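Long-range contact in putative cytochrome P450 hydroxylase (Chondromyces apiculatus DSM 436, PDB 6GMF), which is a heme-containing cytochrome P450 that probably acts as a monooxygenase on terpenes: residues A[360-372]-A[385-397]. Numbering follows the deposited sequence.
Sequences LLARLGDIQRVSQ and PSTLPLRATVASA
The small three-stranded antiparallel sheet that follows the last helix of the P450 fold (346-363, helix L) is the β3 sheet of P450 nomenclature: strand 368-369 pairs with strand 389-391, the middle strand, which strand 126-128 flanks on its other edge. Gln368 and Arg391 form the hydrogen-bonded pair, Arg391 N giving to Gln368 O at 2.7 Å and Gln368 N to Arg391 O at 3.0 Å. Two residues further along, Val370 N reaches Pro389 O from above its carbonyl plane, and a water joins the same oxygen to Ser371 N. Between the strands and the end of helix 346-363 the register slips by one residue, and pairing resumes where Gly365 N meets Thr393 O. Ala392 CB points toward segment 360-372, packed 4.0 Å from Leu364 CG and beside Ile367 CG1, while Ile367 CG2 touches Leu390 CG. Arg363, in the last turn of the helix, meets the poorly ordered C-terminal tail through two hydrogen bonds: its O accepts Ala395 N at 2.8 Å, and its NE gives a nearly straight bond (171°) to Ala395 O, 2.9 Å away in the guanidinium plane. A bend at chi3 (65°) turns the guanidinium across the tail, with Ala397 N over one face and Ala397 CB 3.5 Å from NH1; NH2 forms a salt bridge with Asp119 and NH1 a hydrogen bond to His115 O, both on helix 107-119. With an alanine here, Asp119 is likely to lose this salt-bridge partner and Ala395 O its side-chain donor, the tail being held less firmly. Helix, antiparallel strand pair joined by a long loop, and closing tail are the usual C-terminal finish of a cytochrome P450, here well away from the heme.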
# COMPACT_ATOMS: atom_id res chain seq x y z
N LEU A 360 0.42 -8.84 -18.22
CA LEU A 360 -0.95 -8.56 -18.70
C LEU A 360 -0.91 -7.88 -20.08
O LEU A 360 -1.68 -8.25 -21.00
CB LEU A 360 -1.65 -7.63 -17.71
CG LEU A 360 -2.18 -8.29 -16.45
CD1 LEU A 360 -2.46 -7.23 -15.40
CD2 LEU A 360 -3.43 -9.11 -16.75
N LEU A 361 -0.07 -6.86 -20.19
CA LEU A 361 -0.04 -6.02 -21.38
C LEU A 361 0.44 -6.86 -22.56
O LEU A 361 -0.04 -6.64 -23.67
CB LEU A 361 0.88 -4.81 -21.17
CG LEU A 361 0.34 -3.72 -20.25
CD1 LEU A 361 1.21 -2.47 -20.29
CD2 LEU A 361 -1.09 -3.38 -20.57
N ALA A 362 1.42 -7.75 -22.32
CA ALA A 362 2.00 -8.57 -23.41
C ALA A 362 0.99 -9.63 -23.87
O ALA A 362 0.82 -9.87 -25.05
CB ALA A 362 3.27 -9.22 -22.96
N ARG A 363 0.31 -10.28 -22.92
CA ARG A 363 -0.50 -11.44 -23.26
C ARG A 363 -1.96 -11.10 -23.58
O ARG A 363 -2.61 -11.88 -24.23
CB ARG A 363 -0.40 -12.45 -22.13
CG ARG A 363 0.98 -13.08 -22.08
CD ARG A 363 1.08 -14.12 -21.01
NE ARG A 363 0.21 -15.27 -21.27
CZ ARG A 363 -0.06 -16.20 -20.37
NH1 ARG A 363 0.57 -16.20 -19.20
NH2 ARG A 363 -0.96 -17.13 -20.64
N LEU A 364 -2.48 -9.97 -23.10
CA LEU A 364 -3.88 -9.64 -23.37
C LEU A 364 -3.92 -8.72 -24.60
O LEU A 364 -3.09 -7.82 -24.70
CB LEU A 364 -4.50 -8.93 -22.17
CG LEU A 364 -5.14 -9.80 -21.08
CD1 LEU A 364 -4.23 -10.92 -20.64
CD2 LEU A 364 -5.54 -8.95 -19.88
N GLY A 365 -4.90 -8.94 -25.48
CA GLY A 365 -5.16 -8.06 -26.62
C GLY A 365 -5.75 -6.76 -26.13
O GLY A 365 -5.31 -6.25 -25.11
N ASP A 366 -6.70 -6.20 -26.88
CA ASP A 366 -7.45 -5.04 -26.46
C ASP A 366 -8.08 -5.30 -25.10
O ASP A 366 -8.77 -6.32 -24.90
CB ASP A 366 -8.55 -4.69 -27.46
CG ASP A 366 -8.07 -4.18 -28.80
OD1 ASP A 366 -6.82 -4.04 -28.98
OD2 ASP A 366 -8.94 -3.94 -29.66
N ILE A 367 -7.82 -4.39 -24.15
CA ILE A 367 -8.35 -4.46 -22.81
C ILE A 367 -9.33 -3.30 -22.62
O ILE A 367 -8.96 -2.15 -22.87
CB ILE A 367 -7.22 -4.40 -21.77
CG1 ILE A 367 -6.17 -5.48 -22.04
CG2 ILE A 367 -7.76 -4.48 -20.35
CD1 ILE A 367 -4.78 -5.17 -21.52
N GLN A 368 -10.52 -3.61 -22.13
CA GLN A 368 -11.55 -2.62 -21.87
C GLN A 368 -12.21 -2.98 -20.56
O GLN A 368 -12.22 -4.16 -20.20
CB GLN A 368 -12.62 -2.61 -22.96
CG GLN A 368 -12.10 -2.16 -24.30
CD GLN A 368 -13.18 -1.48 -25.11
OE1 GLN A 368 -14.37 -1.80 -24.98
NE2 GLN A 368 -12.79 -0.50 -25.92
N ARG A 369 -12.78 -1.99 -19.90
CA ARG A 369 -13.63 -2.26 -18.79
C ARG A 369 -14.98 -2.71 -19.33
O ARG A 369 -15.41 -2.27 -20.37
CB ARG A 369 -13.77 -1.05 -17.86
CG ARG A 369 -12.48 -0.61 -17.20
CD ARG A 369 -12.81 0.19 -15.94
NE ARG A 369 -13.45 1.46 -16.31
CZ ARG A 369 -12.80 2.60 -16.49
NH1 ARG A 369 -11.48 2.61 -16.63
NH2 ARG A 369 -13.50 3.74 -16.50
N VAL A 370 -15.66 -3.54 -18.56
CA VAL A 370 -17.06 -3.83 -18.85
C VAL A 370 -17.88 -2.56 -18.59
O VAL A 370 -18.73 -2.18 -19.41
CB VAL A 370 -17.58 -5.03 -18.04
CG1 VAL A 370 -19.10 -5.15 -18.17
CG2 VAL A 370 -16.88 -6.33 -18.47
N SER A 371 -17.59 -1.87 -17.49
CA SER A 371 -18.34 -0.71 -17.02
C SER A 371 -17.46 0.54 -17.09
O SER A 371 -16.29 0.52 -16.73
CB SER A 371 -18.83 -0.96 -15.63
OG SER A 371 -19.48 0.18 -15.09
N GLN A 372 -18.03 1.66 -17.53
CA GLN A 372 -17.30 2.94 -17.52
C GLN A 372 -17.15 3.39 -16.07
O GLN A 372 -16.12 3.95 -15.69
CB GLN A 372 -18.04 3.98 -18.38
CG GLN A 372 -17.26 5.28 -18.62
CD GLN A 372 -17.48 6.31 -17.53
OE1 GLN A 372 -16.66 7.21 -17.30
NE2 GLN A 372 -18.59 6.19 -16.85
N PRO A 385 -10.30 -0.45 -6.63
CA PRO A 385 -11.57 -0.95 -7.14
C PRO A 385 -12.09 -2.13 -6.30
O PRO A 385 -11.34 -3.06 -5.97
CB PRO A 385 -11.28 -1.36 -8.59
CG PRO A 385 -9.88 -0.95 -8.88
CD PRO A 385 -9.20 -0.62 -7.57
N SER A 386 -13.37 -2.09 -5.91
CA SER A 386 -14.00 -3.19 -5.19
C SER A 386 -14.11 -4.45 -6.07
O SER A 386 -14.09 -5.57 -5.57
CB SER A 386 -15.36 -2.78 -4.66
OG SER A 386 -16.25 -2.51 -5.73
N THR A 387 -14.28 -4.22 -7.36
CA THR A 387 -14.31 -5.20 -8.43
C THR A 387 -13.87 -4.48 -9.71
O THR A 387 -14.02 -3.24 -9.79
CB THR A 387 -15.73 -5.77 -8.56
OG1 THR A 387 -15.72 -6.81 -9.55
CG2 THR A 387 -16.72 -4.73 -8.99
N LEU A 388 -13.31 -5.20 -10.68
CA LEU A 388 -12.88 -4.62 -11.92
C LEU A 388 -13.06 -5.64 -13.04
O LEU A 388 -12.11 -6.26 -13.54
CB LEU A 388 -11.42 -4.14 -11.81
CG LEU A 388 -10.92 -3.33 -13.02
CD1 LEU A 388 -11.72 -2.04 -13.13
CD2 LEU A 388 -9.44 -3.00 -12.94
N PRO A 389 -14.32 -5.82 -13.50
CA PRO A 389 -14.59 -6.67 -14.66
C PRO A 389 -13.94 -6.03 -15.88
O PRO A 389 -14.23 -4.85 -16.18
CB PRO A 389 -16.12 -6.71 -14.71
CG PRO A 389 -16.55 -6.42 -13.31
CD PRO A 389 -15.56 -5.35 -12.87
N LEU A 390 -13.12 -6.81 -16.60
CA LEU A 390 -12.46 -6.42 -17.80
C LEU A 390 -12.84 -7.33 -18.99
O LEU A 390 -13.05 -8.55 -18.84
CB LEU A 390 -10.95 -6.56 -17.57
CG LEU A 390 -10.17 -5.30 -17.17
CD1 LEU A 390 -11.00 -4.16 -16.58
CD2 LEU A 390 -8.95 -5.64 -16.35
N ARG A 391 -12.80 -6.76 -20.19
CA ARG A 391 -12.98 -7.51 -21.41
C ARG A 391 -11.62 -7.57 -22.10
O ARG A 391 -11.01 -6.53 -22.33
CB ARG A 391 -14.08 -6.83 -22.24
CG ARG A 391 -14.24 -7.28 -23.69
CD ARG A 391 -15.42 -6.54 -24.33
NE ARG A 391 -16.51 -6.26 -23.38
CZ ARG A 391 -17.46 -7.13 -23.04
NH1 ARG A 391 -17.49 -8.34 -23.58
NH2 ARG A 391 -18.38 -6.81 -22.14
N ALA A 392 -11.11 -8.79 -22.33
CA ALA A 392 -9.91 -9.01 -23.09
C ALA A 392 -9.77 -10.50 -23.41
O ALA A 392 -10.34 -11.36 -22.72
CB ALA A 392 -8.70 -8.53 -22.33
N THR A 393 -8.97 -10.75 -24.45
CA THR A 393 -8.60 -12.06 -24.98
C THR A 393 -7.16 -12.38 -24.58
O THR A 393 -6.28 -11.58 -24.84
CB THR A 393 -8.57 -12.09 -26.52
OG1 THR A 393 -7.69 -11.08 -27.00
CG2 THR A 393 -9.92 -11.88 -27.16
N VAL A 394 -6.93 -13.60 -24.09
CA VAL A 394 -5.59 -14.01 -23.70
C VAL A 394 -4.87 -14.64 -24.90
O VAL A 394 -5.47 -15.34 -25.72
CB VAL A 394 -5.65 -14.97 -22.51
CG1 VAL A 394 -4.27 -15.22 -21.91
CG2 VAL A 394 -6.61 -14.47 -21.45
N ALA A 395 -3.56 -14.35 -24.99
CA ALA A 395 -2.58 -15.13 -25.77
C ALA A 395 -1.67 -15.88 -24.78
O ALA A 395 -1.16 -15.28 -23.84
CB ALA A 395 -1.80 -14.21 -26.68
N SER A 396 -1.49 -17.19 -25.01
CA SER A 396 -0.73 -18.07 -24.11
C SER A 396 0.69 -17.50 -23.87
O SER A 396 1.19 -16.67 -24.65
CB SER A 396 -0.69 -19.50 -24.61
OG SER A 396 0.03 -19.62 -25.83
N ALA A 397 1.30 -17.95 -22.77
CA ALA A 397 2.57 -17.40 -22.24
C ALA A 397 3.68 -17.59 -23.27
O ALA A 397 4.60 -16.78 -23.33
CB ALA A 397 2.93 -18.06 -20.93
O HOH W 1 -15.95 -2.91 -15.32